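Local coordinates for cryptochrome DASH, chloroplastic/mitochondrial (Arabidopsis thaliana, PDB 2J4D), which repairs cyclobutane pyrimidine dimers in single-stranded DNA, binds DNA without sequence specificity, carries FAD and a folate chromophore, and may also act as a photoreceptor, at residues N48-L53 with G96-C101; R244-V249 with M380-T385; W264-L269 with G281-T286; K287-L292 with T386-N391. One frame throughout, in Å; residues are numbered along the deposited sequence.

Contact 1: residues N48-L53 with G96-C101; sequences NDLRVL and GFLMEC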
# COMPACT_ATOMS: atom_id res chain seq x y z
N ASN A 48 -2.90 8.36 4.80
CA ASN A 48 -2.73 7.45 3.67
C ASN A 48 -4.05 7.27 2.94
O ASN A 48 -4.52 6.17 2.70
CB ASN A 48 -2.15 6.11 4.14
CG ASN A 48 -0.62 6.15 4.24
OD1 ASN A 48 0.08 6.21 3.22
ND2 ASN A 48 -0.11 6.16 5.46
N ASP A 49 -4.63 8.41 2.58
CA ASP A 49 -5.89 8.49 1.87
C ASP A 49 -5.75 9.66 0.90
O ASP A 49 -6.63 10.52 0.80
CB ASP A 49 -7.03 8.73 2.87
CG ASP A 49 -6.79 9.96 3.77
OD1 ASP A 49 -5.66 10.49 3.80
OD2 ASP A 49 -7.73 10.37 4.47
N LEU A 50 -4.63 9.67 0.17
CA LEU A 50 -4.32 10.76 -0.76
C LEU A 50 -5.13 10.76 -2.06
O LEU A 50 -4.58 10.55 -3.15
CB LEU A 50 -2.81 10.76 -1.06
CG LEU A 50 -1.95 10.65 0.20
CD1 LEU A 50 -0.47 10.69 -0.18
CD2 LEU A 50 -2.30 11.79 1.17
N ARG A 51 -6.43 11.00 -1.94
CA ARG A 51 -7.31 11.02 -3.10
C ARG A 51 -8.53 11.87 -2.79
O ARG A 51 -8.80 12.19 -1.63
CB ARG A 51 -7.81 9.60 -3.42
CG ARG A 51 -8.70 9.01 -2.31
CD ARG A 51 -9.30 7.65 -2.66
NE ARG A 51 -10.26 7.24 -1.63
CZ ARG A 51 -9.94 6.72 -0.45
NH1 ARG A 51 -8.66 6.52 -0.13
NH2 ARG A 51 -10.88 6.43 0.44
N VAL A 52 -9.26 12.20 -3.85
CA VAL A 52 -10.49 12.97 -3.75
C VAL A 52 -11.65 11.99 -3.92
O VAL A 52 -12.62 12.02 -3.17
CB VAL A 52 -10.56 14.05 -4.85
CG1 VAL A 52 -11.93 14.70 -4.86
CG2 VAL A 52 -9.49 15.09 -4.60
N LEU A 53 -11.53 11.09 -4.89
CA LEU A 53 -12.59 10.11 -5.14
C LEU A 53 -12.89 9.19 -3.96
O LEU A 53 -11.99 8.78 -3.23
CB LEU A 53 -12.25 9.20 -6.33
CG LEU A 53 -12.52 9.63 -7.77
CD1 LEU A 53 -12.20 8.47 -8.69
CD2 LEU A 53 -13.99 10.02 -7.93
N GLY A 96 9.94 8.91 -2.89
CA GLY A 96 9.73 9.58 -4.16
C GLY A 96 8.28 9.43 -4.62
O GLY A 96 7.68 10.37 -5.15
N PHE A 97 7.72 8.24 -4.43
CA PHE A 97 6.34 7.98 -4.81
C PHE A 97 5.41 8.87 -3.97
O PHE A 97 4.44 9.44 -4.49
CB PHE A 97 6.03 6.49 -4.59
CG PHE A 97 4.68 6.05 -5.12
CD1 PHE A 97 4.54 5.65 -6.46
CD2 PHE A 97 3.57 6.01 -4.28
CE1 PHE A 97 3.31 5.19 -6.94
CE2 PHE A 97 2.33 5.55 -4.76
CZ PHE A 97 2.19 5.14 -6.08
N LEU A 98 5.70 9.00 -2.68
CA LEU A 98 4.88 9.86 -1.81
C LEU A 98 4.86 11.30 -2.32
O LEU A 98 3.79 11.92 -2.38
CB LEU A 98 5.41 9.86 -0.36
CG LEU A 98 4.89 10.99 0.55
CD1 LEU A 98 3.37 10.90 0.68
CD2 LEU A 98 5.52 10.88 1.94
N MET A 99 6.01 11.85 -2.70
CA MET A 99 6.04 13.23 -3.19
C MET A 99 5.14 13.39 -4.42
O MET A 99 4.41 14.36 -4.53
CB MET A 99 7.47 13.68 -3.52
CG MET A 99 8.43 13.65 -2.32
SD MET A 99 7.75 14.44 -0.82
CE MET A 99 8.22 13.29 0.43
N GLU A 100 5.21 12.44 -5.35
CA GLU A 100 4.36 12.51 -6.53
C GLU A 100 2.89 12.47 -6.11
O GLU A 100 2.06 13.18 -6.69
CB GLU A 100 4.68 11.37 -7.51
CG GLU A 100 6.11 11.46 -8.05
CD GLU A 100 6.45 10.40 -9.08
OE1 GLU A 100 6.20 9.20 -8.82
OE2 GLU A 100 6.98 10.76 -10.14
N CYS A 101 2.57 11.67 -5.09
CA CYS A 101 1.19 11.58 -4.59
C CYS A 101 0.71 12.93 -4.06
O CYS A 101 -0.43 13.33 -4.30
CB CYS A 101 1.07 10.56 -3.46
SG CYS A 101 1.24 8.83 -3.95
O HOH W 1 -2.96 11.73 -4.96
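In the Rossmann-like alpha/beta domain of this photolyase-family protein, the loop that leaves the central strand 41-46 puts L50 against L98 and C101 of helix 92-111. A single methyl makes the touch: L50 CD1 lies 3.6 Å from C101 CB and 3.9 Å from L98 CD1. L50 has its CG opposite the carbonyl carbon (chi1 -48°) and is extended beyond it, which carries CD1 out to the helix. C101 is small and lets L50 CD1 come to its CB. The two leucines cross at about a right angle and touch through their CD1 methyls. Leucine suits both places because its branched end fills space between loop and helix; L98 is also covered by Y72 and L74 of the neighbouring strand 67-74, and L50 reaches L102 and L105 along the same helix.

The loop is tightly bent. L50 is the centre of an inverse gamma turn, closed by R51 N giving a hydrogen bond of 2.8 Å to D49 O. A water joins the two backbones, donating to L50 O at 2.7 Å and to C101 O at 3.1 Å, and gives each carbonyl a donor where the segments form no direct hydrogen bond. The chemistry is that of a buried apolar contact with one polar bridge: dispersion between methyl and methylene groups provides the fit, and a water spans the distance that separates the two carbonyls.

Contact 2: residues R244-V249 with M380-T385; sequences RGMRFV and MKELST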
# COMPACT_ATOMS: atom_id res chain seq x y z
N ARG A 244 15.88 0.23 -13.84
CA ARG A 244 15.36 -0.85 -14.68
C ARG A 244 14.00 -1.30 -14.18
O ARG A 244 13.64 -1.04 -13.04
CB ARG A 244 16.26 -2.08 -14.62
CG ARG A 244 17.73 -1.85 -14.84
CD ARG A 244 18.39 -3.21 -14.94
NE ARG A 244 17.80 -3.98 -16.03
CZ ARG A 244 17.91 -5.29 -16.18
NH1 ARG A 244 18.60 -6.01 -15.30
NH2 ARG A 244 17.34 -5.89 -17.22
N GLY A 245 13.26 -2.00 -15.04
CA GLY A 245 11.95 -2.51 -14.65
C GLY A 245 10.83 -1.51 -14.50
O GLY A 245 10.82 -0.46 -15.14
N MET A 246 9.87 -1.83 -13.64
CA MET A 246 8.72 -0.97 -13.43
C MET A 246 8.95 0.28 -12.61
O MET A 246 9.45 0.24 -11.49
CB MET A 246 7.59 -1.79 -12.80
CG MET A 246 7.09 -2.91 -13.69
SD MET A 246 5.72 -3.81 -12.97
CE MET A 246 6.59 -5.04 -11.97
N ARG A 247 8.55 1.41 -13.19
CA ARG A 247 8.66 2.71 -12.56
C ARG A 247 7.22 3.14 -12.26
O ARG A 247 6.51 3.62 -13.14
CB ARG A 247 9.34 3.68 -13.55
CG ARG A 247 9.74 5.04 -13.00
CD ARG A 247 8.55 5.92 -12.75
NE ARG A 247 8.89 7.34 -12.84
CZ ARG A 247 8.41 8.28 -12.02
NH1 ARG A 247 7.57 7.94 -11.04
NH2 ARG A 247 8.75 9.55 -12.19
N PHE A 248 6.77 2.91 -11.03
CA PHE A 248 5.41 3.30 -10.62
C PHE A 248 5.33 4.81 -10.48
O PHE A 248 6.26 5.44 -9.98
CB PHE A 248 5.06 2.64 -9.28
CG PHE A 248 4.72 1.18 -9.39
CD1 PHE A 248 3.39 0.77 -9.48
CD2 PHE A 248 5.72 0.22 -9.39
CE1 PHE A 248 3.06 -0.58 -9.58
CE2 PHE A 248 5.40 -1.13 -9.49
CZ PHE A 248 4.07 -1.53 -9.58
N VAL A 249 4.21 5.38 -10.90
CA VAL A 249 3.98 6.82 -10.87
C VAL A 249 2.99 7.18 -9.76
O VAL A 249 1.85 6.77 -9.80
CB VAL A 249 3.42 7.27 -12.24
CG1 VAL A 249 3.23 8.79 -12.28
CG2 VAL A 249 4.36 6.82 -13.35
N MET A 380 15.17 -10.02 -4.86
CA MET A 380 15.69 -9.00 -3.94
C MET A 380 16.24 -7.81 -4.71
O MET A 380 16.18 -6.67 -4.24
CB MET A 380 16.76 -9.60 -3.03
CG MET A 380 16.25 -10.74 -2.15
SD MET A 380 14.73 -10.33 -1.25
CE MET A 380 15.35 -9.01 -0.15
N LYS A 381 16.78 -8.06 -5.90
CA LYS A 381 17.30 -6.97 -6.71
C LYS A 381 16.11 -6.18 -7.27
O LYS A 381 16.16 -4.95 -7.35
CB LYS A 381 18.18 -7.51 -7.85
CG LYS A 381 18.99 -6.43 -8.56
CD LYS A 381 19.95 -7.03 -9.59
CE LYS A 381 21.00 -7.95 -8.94
NZ LYS A 381 21.95 -7.26 -8.01
N GLU A 382 15.05 -6.88 -7.66
CA GLU A 382 13.87 -6.19 -8.19
C GLU A 382 13.36 -5.22 -7.12
O GLU A 382 13.05 -4.06 -7.39
CB GLU A 382 12.75 -7.19 -8.53
CG GLU A 382 11.50 -6.49 -9.10
CD GLU A 382 10.36 -7.44 -9.43
OE1 GLU A 382 10.58 -8.66 -9.47
OE2 GLU A 382 9.24 -6.94 -9.67
N LEU A 383 13.30 -5.72 -5.89
CA LEU A 383 12.83 -4.93 -4.76
C LEU A 383 13.65 -3.66 -4.49
O LEU A 383 13.09 -2.57 -4.40
CB LEU A 383 12.83 -5.79 -3.50
CG LEU A 383 12.47 -5.06 -2.20
CD1 LEU A 383 11.02 -4.53 -2.29
CD2 LEU A 383 12.63 -6.01 -1.04
N SER A 384 14.97 -3.79 -4.36
CA SER A 384 15.79 -2.62 -4.08
C SER A 384 15.88 -1.64 -5.26
O SER A 384 16.15 -0.46 -5.08
CB SER A 384 17.19 -3.04 -3.63
OG SER A 384 17.82 -3.83 -4.60
N THR A 385 15.63 -2.14 -6.47
CA THR A 385 15.69 -1.31 -7.67
C THR A 385 14.38 -0.60 -8.00
O THR A 385 14.38 0.53 -8.49
CB THR A 385 16.06 -2.17 -8.91
OG1 THR A 385 17.28 -2.88 -8.66
CG2 THR A 385 16.22 -1.29 -10.16
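K381 O is gripped twice by T385, the residue whose methyl rests on R244: T385 OG1 donates to it at 2.7 Å and T385 N at 3.0 Å, the two arriving from opposite faces of the carbonyl plane. With the hydroxyl so bound (chi1 -55°), CG2 stands opposite the backbone N and reaches across to R244 O at 3.9 Å. That carbonyl oxygen is buried here with no polar partner in the model. An alanine at T385 would remove both hydroxyl and methyl, and would probably leave K381 O with one donor fewer and a gap beside the backbone of R244. The contact sets helix 374-386 of the FAD-binding domain against strand 245-248, which pairs in parallel with strand 4-7 near the N-terminus. G245, with a phi of 73°, has backbone angles easy only for a residue without a side chain. Further along, M246 bends at its last torsion (chi3 -86°) and brings CE to 4.0 Å from E382 OE2, the flexible thioether crossing the extended glutamate at a slant. The other carboxylate oxygen, E382 OE1, is hydrogen-bonded to Y463 OH, while R244 makes a cation-pi contact with F466 and a hydrogen bond from NH1 to F466 O.

Contact 3: residues W264-L269 with G281-T286; sequences WKKDLL and GPDYST. With FAD (flavin-adenine dinucleotide), chain C.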
# COMPACT_ATOMS: atom_id res chain seq x y z
N TRP A 264 -9.58 -1.86 -18.77
CA TRP A 264 -10.14 -1.49 -20.05
C TRP A 264 -9.26 -1.42 -21.29
O TRP A 264 -9.51 -2.13 -22.26
CB TRP A 264 -10.90 -0.17 -19.87
CG TRP A 264 -11.90 -0.23 -18.73
CD1 TRP A 264 -11.71 0.21 -17.44
CD2 TRP A 264 -13.20 -0.82 -18.76
NE1 TRP A 264 -12.83 -0.07 -16.68
CE2 TRP A 264 -13.76 -0.70 -17.47
CE3 TRP A 264 -13.96 -1.44 -19.77
CZ2 TRP A 264 -15.04 -1.18 -17.15
CZ3 TRP A 264 -15.24 -1.91 -19.45
CH2 TRP A 264 -15.76 -1.78 -18.15
N LYS A 265 -8.25 -0.56 -21.27
CA LYS A 265 -7.38 -0.43 -22.43
C LYS A 265 -6.74 -1.75 -22.84
O LYS A 265 -6.80 -2.15 -24.01
CB LYS A 265 -6.30 0.62 -22.17
CG LYS A 265 -5.42 0.87 -23.39
CD LYS A 265 -4.38 1.95 -23.13
CE LYS A 265 -3.41 2.05 -24.30
NZ LYS A 265 -2.35 3.05 -24.05
N LYS A 266 -6.14 -2.44 -21.88
CA LYS A 266 -5.49 -3.71 -22.16
C LYS A 266 -6.41 -4.92 -22.01
O LYS A 266 -6.06 -6.02 -22.43
CB LYS A 266 -4.25 -3.88 -21.28
CG LYS A 266 -3.14 -2.92 -21.65
CD LYS A 266 -1.93 -3.10 -20.75
CE LYS A 266 -0.72 -2.42 -21.35
NZ LYS A 266 -0.42 -3.03 -22.68
N ASP A 267 -7.57 -4.71 -21.39
CA ASP A 267 -8.55 -5.79 -21.22
C ASP A 267 -7.91 -7.04 -20.62
O ASP A 267 -8.17 -8.17 -21.05
CB ASP A 267 -9.18 -6.09 -22.59
CG ASP A 267 -10.49 -6.86 -22.50
OD1 ASP A 267 -11.22 -6.72 -21.49
OD2 ASP A 267 -10.80 -7.59 -23.46
N LEU A 268 -7.07 -6.85 -19.60
CA LEU A 268 -6.38 -7.96 -18.97
C LEU A 268 -7.10 -8.56 -17.77
O LEU A 268 -6.74 -9.63 -17.29
CB LEU A 268 -4.98 -7.53 -18.54
CG LEU A 268 -4.03 -7.24 -19.71
CD1 LEU A 268 -2.72 -6.68 -19.19
CD2 LEU A 268 -3.80 -8.52 -20.50
N LEU A 269 -8.12 -7.87 -17.27
CA LEU A 269 -8.84 -8.37 -16.10
C LEU A 269 -9.41 -9.76 -16.30
O LEU A 269 -9.40 -10.58 -15.38
CB LEU A 269 -9.97 -7.41 -15.71
CG LEU A 269 -10.78 -7.83 -14.47
CD1 LEU A 269 -9.84 -8.03 -13.29
CD2 LEU A 269 -11.84 -6.78 -14.16
N GLY A 281 7.30 -8.24 -15.52
CA GLY A 281 6.42 -7.33 -16.24
C GLY A 281 5.18 -6.82 -15.54
O GLY A 281 4.71 -7.42 -14.57
N PRO A 282 4.62 -5.71 -16.03
CA PRO A 282 3.42 -5.07 -15.48
C PRO A 282 2.12 -5.83 -15.75
O PRO A 282 1.20 -5.79 -14.95
CB PRO A 282 3.43 -3.71 -16.15
CG PRO A 282 4.01 -4.01 -17.50
CD PRO A 282 5.16 -4.92 -17.15
N ASP A 283 2.08 -6.52 -16.89
CA ASP A 283 0.90 -7.26 -17.33
C ASP A 283 0.35 -8.42 -16.50
O ASP A 283 -0.85 -8.66 -16.54
CB ASP A 283 1.13 -7.77 -18.76
CG ASP A 283 0.92 -6.70 -19.82
OD1 ASP A 283 0.94 -5.50 -19.48
OD2 ASP A 283 0.74 -7.07 -21.00
N TYR A 284 1.19 -9.15 -15.77
CA TYR A 284 0.69 -10.32 -15.04
C TYR A 284 -0.29 -10.10 -13.88
O TYR A 284 -0.98 -11.05 -13.48
CB TYR A 284 1.87 -11.20 -14.55
CG TYR A 284 2.61 -10.67 -13.34
CD1 TYR A 284 2.10 -10.86 -12.05
CD2 TYR A 284 3.81 -9.97 -13.48
CE1 TYR A 284 2.76 -10.36 -10.94
CE2 TYR A 284 4.47 -9.47 -12.37
CZ TYR A 284 3.94 -9.66 -11.11
OH TYR A 284 4.58 -9.12 -10.02
N SER A 285 -0.38 -8.88 -13.36
CA SER A 285 -1.30 -8.61 -12.25
C SER A 285 -1.74 -7.15 -12.28
O SER A 285 -1.22 -6.37 -13.07
CB SER A 285 -0.64 -8.93 -10.91
OG SER A 285 0.47 -8.08 -10.67
N THR A 286 -2.69 -6.77 -11.43
CA THR A 286 -3.18 -5.39 -11.47
C THR A 286 -2.14 -4.32 -11.17
O THR A 286 -2.22 -3.22 -11.72
CB THR A 286 -4.34 -5.14 -10.47
OG1 THR A 286 -3.83 -5.17 -9.13
CG2 THR A 286 -5.45 -6.18 -10.65
PA FAD C . -2.77 -8.44 -7.31
O1A FAD C . -3.14 -7.68 -8.52
O2A FAD C . -2.54 -9.90 -7.39
O5B FAD C . -3.87 -8.21 -6.16
C5B FAD C . -4.76 -7.07 -6.21
C4B FAD C . -4.75 -6.39 -4.84
O4B FAD C . -5.16 -7.34 -3.86
C3B FAD C . -3.38 -5.90 -4.37
O3B FAD C . -3.02 -4.65 -4.95
C2B FAD C . -3.58 -5.87 -2.89
O2B FAD C . -4.12 -4.68 -2.38
C1B FAD C . -4.45 -7.11 -2.63
N9A FAD C . -3.72 -8.34 -2.28
C8A FAD C . -3.35 -9.38 -3.11
N7A FAD C . -2.71 -10.35 -2.47
C5A FAD C . -2.67 -9.93 -1.16
C6A FAD C . -2.12 -10.52 0.00
N6A FAD C . -1.51 -11.70 0.03
N1A FAD C . -2.24 -9.82 1.19
C2A FAD C . -2.87 -8.59 1.21
N3A FAD C . -3.41 -7.98 0.13
C4A FAD C . -3.28 -8.68 -1.03
N1 FAD C . 0.78 -6.12 0.04
C2 FAD C . 0.66 -4.78 0.34
O2 FAD C . -0.25 -4.12 -0.11
N3 FAD C . 1.62 -4.20 1.18
C4 FAD C . 2.70 -4.89 1.73
O4 FAD C . 3.52 -4.32 2.47
C4X FAD C . 2.82 -6.27 1.41
N5 FAD C . 3.88 -7.04 1.92
C5X FAD C . 3.92 -8.42 1.69
C6 FAD C . 4.91 -9.21 2.30
C7 FAD C . 4.98 -10.61 2.10
C7M FAD C . 6.07 -11.40 2.78
C8 FAD C . 4.01 -11.23 1.23
C8M FAD C . 4.02 -12.72 0.95
C9 FAD C . 3.02 -10.44 0.62
C9A FAD C . 2.95 -9.03 0.83
N10 FAD C . 1.95 -8.22 0.22
C10 FAD C . 1.84 -6.85 0.56
C1' FAD C . 0.78 -8.85 -0.47
C2' FAD C . 0.90 -9.07 -1.99
O2' FAD C . 2.11 -9.74 -2.28
C3' FAD C . 0.86 -7.72 -2.71
O3' FAD C . -0.33 -6.99 -2.37
C4' FAD C . 0.87 -7.82 -4.25
O4' FAD C . 2.07 -8.45 -4.70
C5' FAD C . 0.77 -6.42 -4.83
O5' FAD C . 0.76 -6.48 -6.26
P FAD C . -0.54 -6.48 -7.16
O1P FAD C . -1.22 -5.21 -6.87
O2P FAD C . -0.14 -6.66 -8.58
O3P FAD C . -1.38 -7.78 -6.81
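L268 and D283 are brought together by similar first torsions: L268 has CG opposite its carbonyl carbon (chi1 -67°), and D283 at chi1 -79° turns its carboxylate to meet it. L268 CD1 sits over the flat face of that carboxylate, 3.7 Å from D283 CG and almost equally far from the two oxygens, the side chains crossing at about a right angle. K266 also crosses D283 at about a right angle, its CD 4.0 Å from D283 OD1. Its ammonium is 4.3 Å away, K266 NZ to D283 OD1, too far for a salt bridge, so any attraction between the charges is probably modest. Both charged residues are exposed, as suits a lysine and an aspartate, and L268 shields one side of the acid with hydrocarbon.

Just before L268, the chain leaves helix 252-265 through D267, whose positive phi turns it; D283 lies within a type I beta turn from P282 to S285. At the end of that turn the chain passes from surface to cofactor: S285 OG donates to O2P of FAD at 2.6 Å. T286 holds the other phosphate with two groups, its OG1 donating to FAD O1A at 2.7 Å and its N to the same oxygen at 3.1 Å. Small hydroxyl residues fit here, since they can reach a phosphate oxygen without crowding it. T286 OG1 also accepts from F288 N, which helps to fix its rotation. Here a surface turn leads into the hydroxyl-rich loop that holds the FAD pyrophosphate, a feature of the FAD site in the photolyase/cryptochrome family.

Contact 4: residues K287-L292 with T386-N391; sequences KFSPWL and TGFMSN. With FAD (flavin-adenine dinucleotide), chain C.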
# COMPACT_ATOMS: atom_id res chain seq x y z
N LYS A 287 -1.18 -4.64 -10.31
CA LYS A 287 -0.16 -3.68 -9.87
C LYS A 287 -0.84 -2.49 -9.16
O LYS A 287 -0.32 -1.38 -9.13
CB LYS A 287 0.67 -3.18 -11.05
CG LYS A 287 1.39 -4.30 -11.81
CD LYS A 287 2.28 -5.12 -10.88
CE LYS A 287 3.08 -6.18 -11.66
NZ LYS A 287 2.21 -7.09 -12.46
N PHE A 288 -2.01 -2.72 -8.56
CA PHE A 288 -2.71 -1.63 -7.87
C PHE A 288 -2.15 -1.33 -6.48
O PHE A 288 -2.41 -0.26 -5.92
CB PHE A 288 -4.20 -1.94 -7.66
CG PHE A 288 -5.01 -2.11 -8.92
CD1 PHE A 288 -4.57 -1.62 -10.15
CD2 PHE A 288 -6.26 -2.73 -8.87
CE1 PHE A 288 -5.36 -1.74 -11.29
CE2 PHE A 288 -7.06 -2.87 -10.00
CZ PHE A 288 -6.61 -2.37 -11.22
N SER A 289 -1.40 -2.26 -5.90
CA SER A 289 -0.94 -2.11 -4.53
C SER A 289 -0.33 -0.80 -4.03
O SER A 289 -0.68 -0.34 -2.94
CB SER A 289 -0.02 -3.27 -4.15
OG SER A 289 1.18 -3.26 -4.91
N PRO A 290 0.58 -0.17 -4.80
CA PRO A 290 1.13 1.08 -4.27
C PRO A 290 0.08 2.18 -4.11
O PRO A 290 0.11 2.93 -3.14
CB PRO A 290 2.21 1.46 -5.29
CG PRO A 290 2.59 0.13 -5.91
CD PRO A 290 1.24 -0.54 -6.06
N TRP A 291 -0.85 2.27 -5.06
CA TRP A 291 -1.89 3.29 -4.98
C TRP A 291 -2.89 2.98 -3.87
O TRP A 291 -3.44 3.88 -3.24
CB TRP A 291 -2.60 3.44 -6.33
CG TRP A 291 -1.69 4.04 -7.35
CD1 TRP A 291 -1.33 5.36 -7.47
CD2 TRP A 291 -1.02 3.35 -8.40
NE1 TRP A 291 -0.47 5.52 -8.53
CE2 TRP A 291 -0.27 4.30 -9.12
CE3 TRP A 291 -0.98 2.01 -8.80
CZ2 TRP A 291 0.52 3.96 -10.23
CZ3 TRP A 291 -0.20 1.67 -9.91
CH2 TRP A 291 0.53 2.64 -10.60
N LEU A 292 -3.11 1.69 -3.62
CA LEU A 292 -4.02 1.31 -2.55
C LEU A 292 -3.37 1.63 -1.20
O LEU A 292 -4.04 2.13 -0.29
CB LEU A 292 -4.35 -0.19 -2.62
CG LEU A 292 -5.40 -0.54 -3.68
CD1 LEU A 292 -5.42 -2.04 -3.93
CD2 LEU A 292 -6.78 -0.04 -3.20
N THR A 386 13.26 -1.27 -7.74
CA THR A 386 11.95 -0.71 -8.09
C THR A 386 10.99 -0.46 -6.92
O THR A 386 10.03 0.29 -7.07
CB THR A 386 11.20 -1.65 -9.06
OG1 THR A 386 10.91 -2.87 -8.38
CG2 THR A 386 12.07 -1.96 -10.30
N GLY A 387 11.23 -1.09 -5.78
CA GLY A 387 10.33 -0.90 -4.65
C GLY A 387 9.10 -1.80 -4.76
O GLY A 387 8.11 -1.62 -4.05
N PHE A 388 9.17 -2.77 -5.66
CA PHE A 388 8.07 -3.71 -5.86
C PHE A 388 8.61 -5.13 -6.03
O PHE A 388 9.77 -5.31 -6.43
CB PHE A 388 7.26 -3.33 -7.11
CG PHE A 388 6.02 -4.17 -7.32
CD1 PHE A 388 4.82 -3.82 -6.71
CD2 PHE A 388 6.07 -5.33 -8.10
CE1 PHE A 388 3.67 -4.61 -6.88
CE2 PHE A 388 4.92 -6.12 -8.28
CZ PHE A 388 3.72 -5.76 -7.66
N MET A 389 7.79 -6.12 -5.70
CA MET A 389 8.15 -7.53 -5.87
C MET A 389 6.83 -8.25 -6.08
O MET A 389 5.83 -7.89 -5.45
CB MET A 389 8.85 -8.09 -4.63
CG MET A 389 9.39 -9.52 -4.84
SD MET A 389 10.10 -10.30 -3.38
CE MET A 389 11.37 -9.09 -2.89
N SER A 390 6.81 -9.24 -6.97
CA SER A 390 5.59 -9.99 -7.24
C SER A 390 5.18 -10.73 -5.98
O SER A 390 6.02 -11.03 -5.13
CB SER A 390 5.79 -11.02 -8.37
OG SER A 390 6.67 -12.04 -7.95
N ASN A 391 3.89 -11.04 -5.87
CA ASN A 391 3.40 -11.77 -4.71
C ASN A 391 4.11 -13.12 -4.59
O ASN A 391 4.48 -13.55 -3.49
CB ASN A 391 1.89 -11.99 -4.84
CG ASN A 391 1.33 -12.81 -3.68
OD1 ASN A 391 1.46 -12.44 -2.52
ND2 ASN A 391 0.72 -13.95 -4.01
PA FAD C . -2.77 -8.44 -7.31
O1A FAD C . -3.14 -7.68 -8.52
O2A FAD C . -2.54 -9.90 -7.39
O5B FAD C . -3.87 -8.21 -6.16
C5B FAD C . -4.76 -7.07 -6.21
C4B FAD C . -4.75 -6.39 -4.84
O4B FAD C . -5.16 -7.34 -3.86
C3B FAD C . -3.38 -5.90 -4.37
O3B FAD C . -3.02 -4.65 -4.95
C2B FAD C . -3.58 -5.87 -2.89
O2B FAD C . -4.12 -4.68 -2.38
C1B FAD C . -4.45 -7.11 -2.63
N9A FAD C . -3.72 -8.34 -2.28
C8A FAD C . -3.35 -9.38 -3.11
N7A FAD C . -2.71 -10.35 -2.47
C5A FAD C . -2.67 -9.93 -1.16
C6A FAD C . -2.12 -10.52 0.00
N6A FAD C . -1.51 -11.70 0.03
N1A FAD C . -2.24 -9.82 1.19
C2A FAD C . -2.87 -8.59 1.21
N3A FAD C . -3.41 -7.98 0.13
C4A FAD C . -3.28 -8.68 -1.03
N1 FAD C . 0.78 -6.12 0.04
C2 FAD C . 0.66 -4.78 0.34
O2 FAD C . -0.25 -4.12 -0.11
N3 FAD C . 1.62 -4.20 1.18
C4 FAD C . 2.70 -4.89 1.73
O4 FAD C . 3.52 -4.32 2.47
C4X FAD C . 2.82 -6.27 1.41
N5 FAD C . 3.88 -7.04 1.92
C5X FAD C . 3.92 -8.42 1.69
C6 FAD C . 4.91 -9.21 2.30
C7 FAD C . 4.98 -10.61 2.10
C7M FAD C . 6.07 -11.40 2.78
C8 FAD C . 4.01 -11.23 1.23
C8M FAD C . 4.02 -12.72 0.95
C9 FAD C . 3.02 -10.44 0.62
C9A FAD C . 2.95 -9.03 0.83
N10 FAD C . 1.95 -8.22 0.22
C10 FAD C . 1.84 -6.85 0.56
C1' FAD C . 0.78 -8.85 -0.47
C2' FAD C . 0.90 -9.07 -1.99
O2' FAD C . 2.11 -9.74 -2.28
C3' FAD C . 0.86 -7.72 -2.71
O3' FAD C . -0.33 -6.99 -2.37
C4' FAD C . 0.87 -7.82 -4.25
O4' FAD C . 2.07 -8.45 -4.70
C5' FAD C . 0.77 -6.42 -4.83
O5' FAD C . 0.76 -6.48 -6.26
P FAD C . -0.54 -6.48 -7.16
O1P FAD C . -1.22 -5.21 -6.87
O2P FAD C . -0.14 -6.66 -8.58
O3P FAD C . -1.38 -7.78 -6.81
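K287 and F388 cross at about a right angle, the lysine's methylenes coming obliquely to the ring, K287 CD 3.6 Å from F388 CZ. S289 approaches differently: its OG lies in the plane of the ring at the edge, 3.5 Å from F388 CE1. FAD O5' lies near this edge too, 3.4 Å from F388 CZ. With the ring opposite the backbone N (chi1 -175°), the phenylalanine reaches both residues. This is the FAD pocket, where the chain entering helix 289-293 meets the loop between helices 374-386 and 391-404. The polar ends are engaged elsewhere: K287 NZ bonds to S285 OG and P282 O, S289 OG to D422 OD2. From segment 287-292, backbone N-H groups reach the phosphates, K287 N donating to FAD O2P at 2.9 Å and S289 N to FAD O1P at 3.1 Å. Without the ring, as with an alanine here, the lysine methylenes would probably face a gap and FAD O5' lose its neighbouring edge. The ring also meets F248 and makes a cation-pi contact with R394. Aromatic edges are slightly positive, so oxygens beside this one are probably welcome, and the lysine's charge is likely to help offset that of the diphosphate.

How the contacts relate
Contacts 1 and 4 are buried, contact 2 is partly so, and contact 3 lies at the surface, although its second segment runs inward to the cofactor. Contacts 3 and 4 share the continuous run 281-292, which binds both FAD phosphates; contacts 2 and 4 share the end of helix 374-386 and its following loop. Contact 1 belongs to the alpha/beta domain, yet E100 forms a salt bridge with R247 of contact 2, and F97 packs on W291 and P290 of contact 4, joining that domain to the FAD-binding region. The chemistry follows place: methyl packing and a water in contact 1, mixed neighbours in contact 2, loosely paired charges in contact 3, an aromatic ring beside the cofactor in contact 4.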